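Local coordinates for NO-binding heme-dependent sensor protein (Shewanella oneidensis, PDB 4U9B) that binds heme and nitric oxide as an H-NOX gas sensor and probably passes on a signal when nitric oxide occupies the heme, at residues 3-8 with 67-72; 7-12 with 45-50; 23-28 with 51-56; 12-15 with 21-24. All blocks are in the same frame, centred on the assembly; numbering follows the deposited sequence.

In the fold
The four contacts tie together the N-terminal helices of the H-NOX fold, and together they illustrate how a small helical bundle can be built around one central helix. Helix 3-17 serves contacts 1, 2 and 4, packing successively against helices 62-80, 44-58 and 19-29, while contact 3 joins helix 19-29 to helix 44-58. Along the chain, contact 4 closes the shortest loop, and contacts 2 and 3 interleave their segments. Contact 1 lies near the centre of the chain, beside the heme; the centres of contacts 1 and 2 are about 7 Å apart. Contacts 3 and 4, both centred about 18 Å from the chain's centre, form the outer part, so packing continues from heme to periphery.

Contact 1: 3-8 with 67-72; sequences GIIFNV and KAFGQF. With HEM (protoporphyrin IX containing Fe), chain B.
Ile5 divides its branches between two partners: with chi1 at -55°, CG2 stands anti to the backbone N and points to Phe69, while CG1 lies beside that N and carries CD1 to the heme. This is the heme-facing seam of the H-NOX N-terminal helices, where segments 3-8 and 67-72, on helices 3-17 and 62-80, cross at 101° with their axes 11.2 Å apart. Ile5 CG2 lies in the plane of the Phe69 ring, at its edge, 3.8 Å from CZ, and the two side chains run nearly perpendicular. The same ring edge also faces the backbone of helix 3-17, with Phe69 CZ 3.6 Å from Ile5 O. On the heme side, Ile5 CD1 is 3.7 Å from heme CAD, the first carbon of a propionate. Cut back to an alanine, this position would probably leave a gap between the Phe69 edge and the propionate arm. One turn on, Val8 CG1 sits in the plane of the Phe72 ring at its edge, 3.6 Å from CD1.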
loop_
_atom_site.group_PDB
_atom_site.type_symbol
_atom_site.label_atom_id
_atom_site.label_comp_id
_atom_site.label_asym_id
_atom_site.label_seq_id
_atom_site.Cartn_x
_atom_site.Cartn_y
_atom_site.Cartn_z
ATOM N N GLY A 3 -7.801 -10.331 0.042
ATOM C CA GLY A 3 -8.966 -9.727 -0.576
ATOM C C GLY A 3 -9.219 -8.296 -0.148
ATOM O O GLY A 3 -9.786 -7.519 -0.911
ATOM N N ILE A 4 -8.806 -7.941 1.067
ATOM C CA ILE A 4 -9.022 -6.584 1.562
ATOM C C ILE A 4 -8.375 -5.573 0.619
ATOM O O ILE A 4 -8.931 -4.509 0.362
ATOM C CB ILE A 4 -8.471 -6.386 3.000
ATOM C CG1 ILE A 4 -8.603 -4.921 3.421
ATOM C CG2 ILE A 4 -7.017 -6.826 3.104
ATOM C CD1 ILE A 4 -8.525 -4.700 4.924
ATOM N N ILE A 5 -7.214 -5.922 0.081
ATOM C CA ILE A 5 -6.518 -5.033 -0.840
ATOM C C ILE A 5 -7.361 -4.835 -2.095
ATOM O O ILE A 5 -7.512 -3.713 -2.580
ATOM C CB ILE A 5 -5.132 -5.586 -1.222
ATOM C CG1 ILE A 5 -4.303 -5.874 0.038
ATOM C CG2 ILE A 5 -4.402 -4.613 -2.142
ATOM C CD1 ILE A 5 -4.061 -4.666 0.932
ATOM N N PHE A 6 -7.919 -5.928 -2.607
ATOM C CA PHE A 6 -8.816 -5.867 -3.753
ATOM C C PHE A 6 -10.088 -5.094 -3.423
ATOM O O PHE A 6 -10.615 -4.376 -4.266
ATOM C CB PHE A 6 -9.183 -7.273 -4.231
ATOM C CG PHE A 6 -8.044 -8.020 -4.852
ATOM C CD1 PHE A 6 -7.791 -7.917 -6.210
ATOM C CD2 PHE A 6 -7.227 -8.828 -4.083
ATOM C CE1 PHE A 6 -6.747 -8.611 -6.787
ATOM C CE2 PHE A 6 -6.180 -9.519 -4.651
ATOM C CZ PHE A 6 -5.938 -9.410 -6.006
ATOM N N ASN A 7 -10.586 -5.249 -2.200
ATOM C CA ASN A 7 -11.799 -4.546 -1.796
ATOM C C ASN A 7 -11.596 -3.036 -1.812
ATOM O O ASN A 7 -12.469 -2.294 -2.260
ATOM C CB ASN A 7 -12.255 -4.989 -0.402
ATOM C CG ASN A 7 -12.741 -6.426 -0.370
ATOM O OD1 ASN A 7 -13.156 -6.987 -1.392
ATOM N ND2 ASN A 7 -12.699 -7.031 0.810
ATOM N N VAL A 8 -10.449 -2.578 -1.321
ATOM C CA VAL A 8 -10.167 -1.150 -1.317
ATOM C C VAL A 8 -9.934 -0.675 -2.750
ATOM O O VAL A 8 -10.328 0.433 -3.111
ATOM C CB VAL A 8 -8.951 -0.805 -0.431
ATOM C CG1 VAL A 8 -8.674 0.687 -0.464
ATOM C CG2 VAL A 8 -9.200 -1.249 1.005
ATOM N N LYS A 67 1.085 4.305 -6.656
ATOM C CA LYS A 67 1.318 5.254 -5.572
ATOM C C LYS A 67 0.010 5.918 -5.159
ATOM O O LYS A 67 -0.247 6.115 -3.973
ATOM C CB LYS A 67 2.348 6.306 -5.991
ATOM C CG LYS A 67 2.664 7.343 -4.919
ATOM C CD LYS A 67 3.764 8.295 -5.372
ATOM C CE LYS A 67 4.093 9.321 -4.297
ATOM N NZ LYS A 67 5.279 10.160 -4.650
ATOM N N ALA A 68 -0.822 6.246 -6.143
ATOM C CA ALA A 68 -2.124 6.844 -5.873
ATOM C C ALA A 68 -2.997 5.879 -5.082
ATOM O O ALA A 68 -3.665 6.266 -4.121
ATOM C CB ALA A 68 -2.808 7.235 -7.167
ATOM N N PHE A 69 -2.989 4.620 -5.499
ATOM C CA PHE A 69 -3.716 3.578 -4.787
ATOM C C PHE A 69 -3.209 3.438 -3.359
ATOM O O PHE A 69 -3.999 3.300 -2.429
ATOM C CB PHE A 69 -3.594 2.246 -5.525
ATOM C CG PHE A 69 -4.161 1.078 -4.770
ATOM C CD1 PHE A 69 -5.481 1.077 -4.357
ATOM C CD2 PHE A 69 -3.378 -0.026 -4.493
ATOM C CE1 PHE A 69 -6.004 0.003 -3.667
ATOM C CE2 PHE A 69 -3.895 -1.103 -3.805
ATOM C CZ PHE A 69 -5.211 -1.089 -3.393
ATOM N N GLY A 70 -1.890 3.478 -3.192
ATOM C CA GLY A 70 -1.283 3.376 -1.876
ATOM C C GLY A 70 -1.794 4.429 -0.911
ATOM O O GLY A 70 -2.077 4.136 0.254
ATOM N N GLN A 71 -1.919 5.661 -1.391
ATOM C CA GLN A 71 -2.406 6.747 -0.550
ATOM C C GLN A 71 -3.872 6.538 -0.202
ATOM O O GLN A 71 -4.288 6.762 0.936
ATOM C CB GLN A 71 -2.208 8.093 -1.241
ATOM C CG GLN A 71 -2.591 9.275 -0.373
ATOM C CD GLN A 71 -1.871 10.555 -0.760
ATOM O OE1 GLN A 71 -1.297 10.660 -1.844
ATOM N NE2 GLN A 71 -1.894 11.534 0.134
ATOM N N PHE A 72 -4.649 6.105 -1.190
ATOM C CA PHE A 72 -6.053 5.778 -0.982
ATOM C C PHE A 72 -6.173 4.625 0.010
ATOM O O PHE A 72 -7.076 4.598 0.847
ATOM C CB PHE A 72 -6.713 5.413 -2.320
ATOM C CG PHE A 72 -8.203 5.197 -2.238
ATOM C CD1 PHE A 72 -8.721 3.949 -1.926
ATOM C CD2 PHE A 72 -9.084 6.235 -2.500
ATOM C CE1 PHE A 72 -10.089 3.744 -1.858
ATOM C CE2 PHE A 72 -10.454 6.038 -2.436
ATOM C CZ PHE A 72 -10.957 4.789 -2.115
HETATM C CHA HEM B . 0.290 -4.982 2.476
HETATM C CHB HEM B . 3.163 -1.222 3.489
HETATM C CHC HEM B . 0.124 0.229 6.945
HETATM C CHD HEM B . -2.032 -4.109 6.712
HETATM C C1A HEM B . 1.220 -3.981 2.344
HETATM C C2A HEM B . 1.969 -3.657 1.146
HETATM C C3A HEM B . 2.757 -2.616 1.435
HETATM C C4A HEM B . 2.538 -2.246 2.815
HETATM C CMA HEM B . 3.737 -1.906 0.485
HETATM C CAA HEM B . 1.875 -4.381 -0.217
HETATM C CBA HEM B . 2.477 -5.786 -0.134
HETATM C CGA HEM B . 3.968 -5.812 -0.394
HETATM O O1A HEM B . 4.554 -6.930 -0.376
HETATM O O2A HEM B . 4.588 -4.739 -0.620
HETATM C C1B HEM B . 2.574 -0.463 4.470
HETATM C C2B HEM B . 3.015 0.840 4.913
HETATM C C3B HEM B . 2.178 1.244 5.888
HETATM C C4B HEM B . 1.175 0.208 6.058
HETATM C CMB HEM B . 4.263 1.535 4.323
HETATM C CAB HEM B . 2.156 2.554 6.711
HETATM C CBB HEM B . 2.767 3.681 6.330
HETATM C C1C HEM B . -0.732 -0.825 7.195
HETATM C C2C HEM B . -1.795 -0.834 8.173
HETATM C C3C HEM B . -2.401 -2.026 8.139
HETATM C C4C HEM B . -1.740 -2.822 7.113
HETATM C CMC HEM B . -2.141 0.352 9.098
HETATM C CAC HEM B . -3.601 -2.401 9.048
HETATM C CBC HEM B . -4.046 -3.653 9.200
HETATM C C1D HEM B . -1.684 -4.686 5.511
HETATM C C2D HEM B . -2.338 -5.843 4.946
HETATM C C3D HEM B . -1.616 -6.115 3.629
HETATM C C4D HEM B . -0.594 -5.102 3.525
HETATM C CMD HEM B . -3.524 -6.631 5.537
HETATM C CAD HEM B . -1.912 -7.232 2.614
HETATM C CBD HEM B . -1.094 -8.477 2.945
HETATM C CGD HEM B . -1.404 -9.542 1.927
HETATM O O1D HEM B . -1.894 -9.178 0.831
HETATM O O2D HEM B . -1.161 -10.749 2.204
HETATM N NA HEM B . 1.587 -3.094 3.342
HETATM N NB HEM B . 1.452 -0.818 5.182
HETATM N NC HEM B . -0.727 -2.057 6.566
HETATM N ND HEM B . -0.665 -4.280 4.649
HETATM FE FE HEM B . 0.542 -2.670 5.052
#

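Contact 2: 7-12 with 45-50; sequences NVLEDM and SELFSI
Apolar contact alone joins these two segments, and Leu9 supplies one whole side of it through a single methyl group. Its CD2 meets Leu47 CD1 at 3.6 Å and Ile50 CG2 at 3.9 Å, two residues that lie nearly one turn apart on helix 44-58. The Leu9 side chain is extended: chi1 of -179° puts CG directly across the CA-CB bond from the backbone N, and CD2 reaches on from there, which carries the methyl across a backbone separation of 8.5 Å between Leu9 CA and Leu47 CA. Leu47 is met obliquely; Ile50 runs alongside in the opposite direction. All three residues are buried. They belong to the interior of the N-terminal helical part of the H-NOX fold, where Leu9 also touches Phe69 of helix 62-80, and Leu47 also packs on Ile5 and Phe6.

The polar bonds lie within each helix or run to other parts of the chain, not across this contact. Ser49 OG turns back along its own helix to donate to Ser45 O at 2.9 Å; that carbonyl also accepts Ser49 N, and the two donors arrive from opposite faces of its plane. Glu46, though buried, has both carboxylate oxygens engaged: OE2 forms a salt bridge with Arg34, and OE1 a hydrogen bond with Tyr36 OH. On helix 3-17, Asp11 OD2 pairs with Arg80 of helix 62-80.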
loop_
_atom_site.group_PDB
_atom_site.type_symbol
_atom_site.label_atom_id
_atom_site.label_comp_id
_atom_site.label_asym_id
_atom_site.label_seq_id
_atom_site.Cartn_x
_atom_site.Cartn_y
_atom_site.Cartn_z
ATOM N N ASN A 7 -10.586 -5.249 -2.200
ATOM C CA ASN A 7 -11.799 -4.546 -1.796
ATOM C C ASN A 7 -11.596 -3.036 -1.812
ATOM O O ASN A 7 -12.469 -2.294 -2.260
ATOM C CB ASN A 7 -12.255 -4.989 -0.402
ATOM C CG ASN A 7 -12.741 -6.426 -0.370
ATOM O OD1 ASN A 7 -13.156 -6.987 -1.392
ATOM N ND2 ASN A 7 -12.699 -7.031 0.810
ATOM N N VAL A 8 -10.449 -2.578 -1.321
ATOM C CA VAL A 8 -10.167 -1.150 -1.317
ATOM C C VAL A 8 -9.934 -0.675 -2.750
ATOM O O VAL A 8 -10.328 0.433 -3.111
ATOM C CB VAL A 8 -8.951 -0.805 -0.431
ATOM C CG1 VAL A 8 -8.674 0.687 -0.464
ATOM C CG2 VAL A 8 -9.200 -1.249 1.005
ATOM N N LEU A 9 -9.309 -1.517 -3.571
ATOM C CA LEU A 9 -9.115 -1.186 -4.978
ATOM C C LEU A 9 -10.471 -1.026 -5.652
ATOM O O LEU A 9 -10.665 -0.113 -6.452
ATOM C CB LEU A 9 -8.282 -2.256 -5.693
ATOM C CG LEU A 9 -7.984 -1.996 -7.176
ATOM C CD1 LEU A 9 -7.126 -0.755 -7.351
ATOM C CD2 LEU A 9 -7.306 -3.195 -7.819
ATOM N N GLU A 10 -11.415 -1.904 -5.316
ATOM C CA GLU A 10 -12.763 -1.807 -5.867
ATOM C C GLU A 10 -13.382 -0.461 -5.504
ATOM O O GLU A 10 -13.948 0.216 -6.363
ATOM C CB GLU A 10 -13.662 -2.944 -5.365
ATOM C CG GLU A 10 -15.066 -2.921 -5.989
ATOM C CD GLU A 10 -15.988 -3.986 -5.434
ATOM O OE1 GLU A 10 -17.221 -3.818 -5.554
ATOM O OE2 GLU A 10 -15.487 -4.991 -4.887
ATOM N N ASP A 11 -13.273 -0.077 -4.234
ATOM C CA ASP A 11 -13.803 1.204 -3.780
ATOM C C ASP A 11 -13.246 2.346 -4.621
ATOM O O ASP A 11 -13.966 3.274 -4.980
ATOM C CB ASP A 11 -13.478 1.439 -2.300
ATOM C CG ASP A 11 -14.245 0.511 -1.375
ATOM O OD1 ASP A 11 -15.250 -0.081 -1.821
ATOM O OD2 ASP A 11 -13.849 0.383 -0.197
ATOM N N MET A 12 -11.961 2.267 -4.945
ATOM C CA MET A 12 -11.304 3.323 -5.702
ATOM C C MET A 12 -11.769 3.334 -7.158
ATOM O O MET A 12 -12.170 4.376 -7.679
ATOM C CB MET A 12 -9.785 3.156 -5.627
ATOM C CG MET A 12 -9.012 4.348 -6.156
ATOM S SD MET A 12 -7.231 4.183 -5.944
ATOM C CE MET A 12 -6.702 5.852 -6.324
ATOM N N SER A 45 -1.038 -11.379 -9.224
ATOM C CA SER A 45 -1.101 -11.065 -10.646
ATOM C C SER A 45 -2.453 -10.461 -11.013
ATOM O O SER A 45 -2.539 -9.642 -11.923
ATOM C CB SER A 45 -0.841 -12.314 -11.490
ATOM O OG SER A 45 -1.764 -13.341 -11.180
ATOM N N GLU A 46 -3.507 -10.857 -10.305
ATOM C CA GLU A 46 -4.825 -10.296 -10.568
ATOM C C GLU A 46 -4.819 -8.805 -10.258
ATOM O O GLU A 46 -5.304 -8.001 -11.049
ATOM C CB GLU A 46 -5.907 -11.016 -9.756
ATOM C CG GLU A 46 -6.172 -12.439 -10.234
ATOM C CD GLU A 46 -7.241 -13.160 -9.430
ATOM O OE1 GLU A 46 -8.186 -12.501 -8.948
ATOM O OE2 GLU A 46 -7.132 -14.394 -9.281
ATOM N N LEU A 47 -4.248 -8.438 -9.114
ATOM C CA LEU A 47 -4.164 -7.036 -8.721
ATOM C C LEU A 47 -3.341 -6.251 -9.739
ATOM O O LEU A 47 -3.779 -5.215 -10.239
ATOM C CB LEU A 47 -3.549 -6.898 -7.325
ATOM C CG LEU A 47 -3.585 -5.495 -6.714
ATOM C CD1 LEU A 47 -4.925 -5.231 -6.043
ATOM C CD2 LEU A 47 -2.443 -5.311 -5.727
ATOM N N PHE A 48 -2.153 -6.757 -10.056
ATOM C CA PHE A 48 -1.256 -6.073 -10.982
ATOM C C PHE A 48 -1.876 -5.940 -12.374
ATOM O O PHE A 48 -1.748 -4.895 -13.014
ATOM C CB PHE A 48 0.085 -6.807 -11.076
ATOM C CG PHE A 48 1.000 -6.565 -9.905
ATOM C CD1 PHE A 48 1.445 -5.286 -9.608
ATOM C CD2 PHE A 48 1.439 -7.620 -9.122
ATOM C CE1 PHE A 48 2.297 -5.061 -8.539
ATOM C CE2 PHE A 48 2.290 -7.400 -8.049
ATOM C CZ PHE A 48 2.719 -6.120 -7.761
ATOM N N SER A 49 -2.550 -6.989 -12.839
ATOM C CA SER A 49 -3.182 -6.955 -14.154
ATOM C C SER A 49 -4.249 -5.873 -14.209
ATOM O O SER A 49 -4.346 -5.133 -15.187
ATOM C CB SER A 49 -3.795 -8.312 -14.501
ATOM O OG SER A 49 -2.787 -9.249 -14.817
ATOM N N ILE A 50 -5.051 -5.786 -13.153
ATOM C CA ILE A 50 -6.087 -4.769 -13.074
ATOM C C ILE A 50 -5.470 -3.376 -13.099
ATOM O O ILE A 50 -5.890 -2.521 -13.879
ATOM C CB ILE A 50 -6.947 -4.932 -11.806
ATOM C CG1 ILE A 50 -7.801 -6.199 -11.914
ATOM C CG2 ILE A 50 -7.856 -3.718 -11.601
ATOM C CD1 ILE A 50 -8.419 -6.636 -10.607
#

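Contact 3: 23-28 with 51-56; sequences NELLEK and VQDVAQ
Lys28 and Asp53 cross at about a right angle, and their charged ends meet in a salt bridge with Lys28 NZ 2.8 Å from Asp53 OD2. The ammonium comes to the syn side of that oxygen, 31° out of the carboxylate plane, after the lysine chain bends at chi3 (69°). Leu25 lies obliquely across the same aspartate, its CD2 3.6 Å from Asp53 OD2, so the carboxylate is flanked by a methyl as well as by the ammonium. The other branch, Leu25 CD1, meets Val54 CG2 at 4.1 Å, these two side chains being roughly perpendicular. Asp53 has further partners: Arg57 pairs with OD1, and His29 NE2 is hydrogen-bonded to OD2. With an asparagine in its place, Lys28 and Arg57 would probably lose the negative charge they share. The axes of segments 23-28 and 51-56, on helices 19-29 and 44-58, pass 10.8 Å apart, their N-to-C directions 123° apart, at an outer edge of the H-NOX helical part, while Val51 and Ala55 pack on Ile62 and Val65 of helix 62-80.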
loop_
_atom_site.group_PDB
_atom_site.type_symbol
_atom_site.label_atom_id
_atom_site.label_comp_id
_atom_site.label_asym_id
_atom_site.label_seq_id
_atom_site.Cartn_x
_atom_site.Cartn_y
_atom_site.Cartn_z
ATOM N N ASN A 23 -16.291 -4.364 -13.085
ATOM C CA ASN A 23 -16.674 -5.696 -13.516
ATOM C C ASN A 23 -15.985 -6.073 -14.826
ATOM O O ASN A 23 -15.614 -7.232 -15.014
ATOM C CB ASN A 23 -18.196 -5.800 -13.648
ATOM C CG ASN A 23 -18.888 -5.953 -12.311
ATOM O OD1 ASN A 23 -18.341 -6.536 -11.374
ATOM N ND2 ASN A 23 -20.108 -5.440 -12.217
ATOM N N GLU A 24 -15.784 -5.102 -15.713
ATOM C CA GLU A 24 -15.039 -5.361 -16.944
ATOM C C GLU A 24 -13.624 -5.812 -16.605
ATOM O O GLU A 24 -13.122 -6.787 -17.162
ATOM C CB GLU A 24 -14.981 -4.125 -17.846
ATOM C CG GLU A 24 -14.249 -4.385 -19.167
ATOM C CD GLU A 24 -13.932 -3.118 -19.936
ATOM O OE1 GLU A 24 -14.300 -2.019 -19.470
ATOM O OE2 GLU A 24 -13.303 -3.225 -21.011
ATOM N N LEU A 25 -12.984 -5.089 -15.689
ATOM C CA LEU A 25 -11.635 -5.422 -15.256
ATOM C C LEU A 25 -11.561 -6.831 -14.673
ATOM O O LEU A 25 -10.588 -7.547 -14.896
ATOM C CB LEU A 25 -11.143 -4.400 -14.227
ATOM C CG LEU A 25 -10.855 -3.003 -14.785
ATOM C CD1 LEU A 25 -10.794 -1.972 -13.669
ATOM C CD2 LEU A 25 -9.559 -3.004 -15.584
ATOM N N LEU A 26 -12.586 -7.232 -13.929
ATOM C CA LEU A 26 -12.614 -8.576 -13.362
ATOM C C LEU A 26 -12.825 -9.636 -14.442
ATOM O O LEU A 26 -12.220 -10.707 -14.384
ATOM C CB LEU A 26 -13.701 -8.693 -12.288
ATOM C CG LEU A 26 -13.463 -7.954 -10.965
ATOM C CD1 LEU A 26 -14.384 -8.502 -9.879
ATOM C CD2 LEU A 26 -12.014 -8.038 -10.511
ATOM N N GLU A 27 -13.668 -9.339 -15.428
ATOM C CA GLU A 27 -13.870 -10.254 -16.552
ATOM C C GLU A 27 -12.561 -10.489 -17.293
ATOM O O GLU A 27 -12.236 -11.617 -17.662
ATOM C CB GLU A 27 -14.915 -9.708 -17.528
ATOM C CG GLU A 27 -16.348 -9.758 -17.026
ATOM C CD GLU A 27 -17.332 -9.169 -18.021
ATOM O OE1 GLU A 27 -17.005 -9.115 -19.226
ATOM O OE2 GLU A 27 -18.432 -8.755 -17.600
ATOM N N LYS A 28 -11.808 -9.413 -17.493
ATOM C CA LYS A 28 -10.571 -9.480 -18.256
ATOM C C LYS A 28 -9.440 -10.167 -17.504
ATOM O O LYS A 28 -8.650 -10.894 -18.103
ATOM C CB LYS A 28 -10.111 -8.075 -18.648
ATOM C CG LYS A 28 -10.955 -7.398 -19.709
ATOM C CD LYS A 28 -10.357 -6.060 -20.125
ATOM C CE LYS A 28 -9.050 -6.229 -20.895
ATOM N NZ LYS A 28 -8.406 -4.922 -21.219
ATOM N N VAL A 51 -4.475 -3.148 -12.246
ATOM C CA VAL A 51 -3.859 -1.831 -12.144
ATOM C C VAL A 51 -3.082 -1.495 -13.420
ATOM O O VAL A 51 -3.027 -0.334 -13.818
ATOM C CB VAL A 51 -2.935 -1.734 -10.909
ATOM C CG1 VAL A 51 -2.325 -0.349 -10.790
ATOM C CG2 VAL A 51 -3.722 -2.025 -9.641
ATOM N N GLN A 52 -2.498 -2.505 -14.061
ATOM C CA GLN A 52 -1.802 -2.308 -15.335
ATOM C C GLN A 52 -2.761 -1.816 -16.408
ATOM O O GLN A 52 -2.418 -0.939 -17.207
ATOM C CB GLN A 52 -1.123 -3.600 -15.797
ATOM C CG GLN A 52 -0.231 -3.423 -17.037
ATOM C CD GLN A 52 1.260 -3.471 -16.735
ATOM O OE1 GLN A 52 1.680 -3.527 -15.578
ATOM N NE2 GLN A 52 2.070 -3.450 -17.788
ATOM N N ASP A 53 -3.957 -2.392 -16.420
ATOM C CA ASP A 53 -4.993 -2.019 -17.375
ATOM C C ASP A 53 -5.403 -0.562 -17.167
ATOM O O ASP A 53 -5.443 0.223 -18.113
ATOM C CB ASP A 53 -6.199 -2.947 -17.221
ATOM C CG ASP A 53 -7.136 -2.896 -18.405
ATOM O OD1 ASP A 53 -7.187 -1.858 -19.096
ATOM O OD2 ASP A 53 -7.824 -3.908 -18.642
ATOM N N VAL A 54 -5.690 -0.209 -15.917
ATOM C CA VAL A 54 -6.060 1.158 -15.566
ATOM C C VAL A 54 -4.979 2.138 -16.010
ATOM O O VAL A 54 -5.275 3.161 -16.626
ATOM C CB VAL A 54 -6.293 1.305 -14.044
ATOM C CG1 VAL A 54 -6.503 2.767 -13.656
ATOM C CG2 VAL A 54 -7.485 0.466 -13.604
ATOM N N ALA A 55 -3.728 1.822 -15.696
ATOM C CA ALA A 55 -2.619 2.708 -16.023
ATOM C C ALA A 55 -2.503 2.915 -17.531
ATOM O O ALA A 55 -2.325 4.043 -17.991
ATOM C CB ALA A 55 -1.318 2.160 -15.467
ATOM N N GLN A 56 -2.614 1.836 -18.300
ATOM C CA GLN A 56 -2.482 1.937 -19.749
ATOM C C GLN A 56 -3.654 2.707 -20.350
ATOM O O GLN A 56 -3.494 3.408 -21.350
ATOM C CB GLN A 56 -2.376 0.550 -20.392
ATOM C CG GLN A 56 -2.244 0.612 -21.914
ATOM C CD GLN A 56 -1.708 -0.666 -22.534
ATOM O OE1 GLN A 56 -1.030 -1.458 -21.880
ATOM N NE2 GLN A 56 -2.007 -0.867 -23.813
#

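Contact 4: 12-15 with 21-24; sequences MVVA and VWNE
Helix 3-17 and helix 19-29 come close just beside the short turn that joins them, bringing Val14 CA within 6.0 Å of Trp22 CA. No hydrogen bond links the two segments; three valines and a tryptophan make an apolar seam. Trp22 is the largest side chain here. With chi1 at 171° the indole swings to the far side of CB from its own backbone N, which sends it back along helix 3-17, toward the start of that helix, with successive parts of the side chain meeting successive neighbours. At its base, Trp22 CB lies 3.8 Å from Val14 CG2, the two side chains crossing at a slant. Farther out, Trp22 CE3 is 3.9 Å from Val13 CB, and here the side chains run at about a right angle. Val13 CG1 also meets the Val21 CG1 methyl at 4.1 Å, and so lies between Val21 and the indole.

In the H-NOX fold this is a hairpin of two consecutive helices, far from the zinc and nitric oxide sites. The six-membered ring of Trp22 goes on to pack against Leu9 and Glu10, Val13 touches Leu25, and Met12 reaches across to Phe69 and Phe72 of helix 62-80.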
loop_
_atom_site.group_PDB
_atom_site.type_symbol
_atom_site.label_atom_id
_atom_site.label_comp_id
_atom_site.label_asym_id
_atom_site.label_seq_id
_atom_site.Cartn_x
_atom_site.Cartn_y
_atom_site.Cartn_z
ATOM N N MET A 12 -11.961 2.267 -4.945
ATOM C CA MET A 12 -11.304 3.323 -5.702
ATOM C C MET A 12 -11.769 3.334 -7.158
ATOM O O MET A 12 -12.170 4.376 -7.679
ATOM C CB MET A 12 -9.785 3.156 -5.627
ATOM C CG MET A 12 -9.012 4.348 -6.156
ATOM S SD MET A 12 -7.231 4.183 -5.944
ATOM C CE MET A 12 -6.702 5.852 -6.324
ATOM N N VAL A 13 -11.724 2.172 -7.805
ATOM C CA VAL A 13 -12.106 2.052 -9.210
ATOM C C VAL A 13 -13.580 2.393 -9.410
ATOM O O VAL A 13 -13.923 3.207 -10.268
ATOM C CB VAL A 13 -11.828 0.629 -9.747
ATOM C CG1 VAL A 13 -12.379 0.454 -11.168
ATOM C CG2 VAL A 13 -10.333 0.336 -9.717
ATOM N N VAL A 14 -14.447 1.767 -8.618
ATOM C CA VAL A 14 -15.887 2.003 -8.708
ATOM C C VAL A 14 -16.216 3.482 -8.507
ATOM O O VAL A 14 -17.030 4.049 -9.236
ATOM C CB VAL A 14 -16.665 1.160 -7.668
ATOM C CG1 VAL A 14 -18.137 1.572 -7.608
ATOM C CG2 VAL A 14 -16.550 -0.322 -7.993
ATOM N N ALA A 15 -15.579 4.100 -7.519
ATOM C CA ALA A 15 -15.824 5.503 -7.210
ATOM C C ALA A 15 -15.344 6.420 -8.333
ATOM O O ALA A 15 -15.887 7.507 -8.528
ATOM C CB ALA A 15 -15.144 5.879 -5.902
ATOM N N VAL A 21 -17.035 -0.668 -15.152
ATOM C CA VAL A 21 -15.594 -0.690 -15.373
ATOM C C VAL A 21 -14.901 -1.708 -14.469
ATOM O O VAL A 21 -14.041 -2.466 -14.919
ATOM C CB VAL A 21 -14.989 0.707 -15.141
ATOM C CG1 VAL A 21 -13.467 0.649 -15.104
ATOM C CG2 VAL A 21 -15.469 1.661 -16.224
ATOM N N TRP A 22 -15.270 -1.722 -13.192
ATOM C CA TRP A 22 -14.715 -2.695 -12.263
ATOM C C TRP A 22 -15.041 -4.119 -12.707
ATOM O O TRP A 22 -14.166 -4.983 -12.723
ATOM C CB TRP A 22 -15.230 -2.450 -10.841
ATOM C CG TRP A 22 -14.861 -3.542 -9.890
ATOM C CD1 TRP A 22 -15.691 -4.497 -9.379
ATOM C CD2 TRP A 22 -13.562 -3.805 -9.342
ATOM N NE1 TRP A 22 -14.991 -5.335 -8.546
ATOM C CE2 TRP A 22 -13.683 -4.933 -8.508
ATOM C CE3 TRP A 22 -12.310 -3.196 -9.481
ATOM C CZ2 TRP A 22 -12.601 -5.461 -7.810
ATOM C CZ3 TRP A 22 -11.238 -3.725 -8.786
ATOM C CH2 TRP A 22 -11.390 -4.845 -7.961
ATOM N N ASN A 23 -16.291 -4.364 -13.085
ATOM C CA ASN A 23 -16.674 -5.696 -13.516
ATOM C C ASN A 23 -15.985 -6.073 -14.826
ATOM O O ASN A 23 -15.614 -7.232 -15.014
ATOM C CB ASN A 23 -18.196 -5.800 -13.648
ATOM C CG ASN A 23 -18.888 -5.953 -12.311
ATOM O OD1 ASN A 23 -18.341 -6.536 -11.374
ATOM N ND2 ASN A 23 -20.108 -5.440 -12.217
ATOM N N GLU A 24 -15.784 -5.102 -15.713
ATOM C CA GLU A 24 -15.039 -5.361 -16.944
ATOM C C GLU A 24 -13.624 -5.812 -16.605
ATOM O O GLU A 24 -13.122 -6.787 -17.162
ATOM C CB GLU A 24 -14.981 -4.125 -17.846
ATOM C CG GLU A 24 -14.249 -4.385 -19.167
ATOM C CD GLU A 24 -13.932 -3.118 -19.936
ATOM O OE1 GLU A 24 -14.300 -2.019 -19.470
ATOM O OE2 GLU A 24 -13.303 -3.225 -21.011
#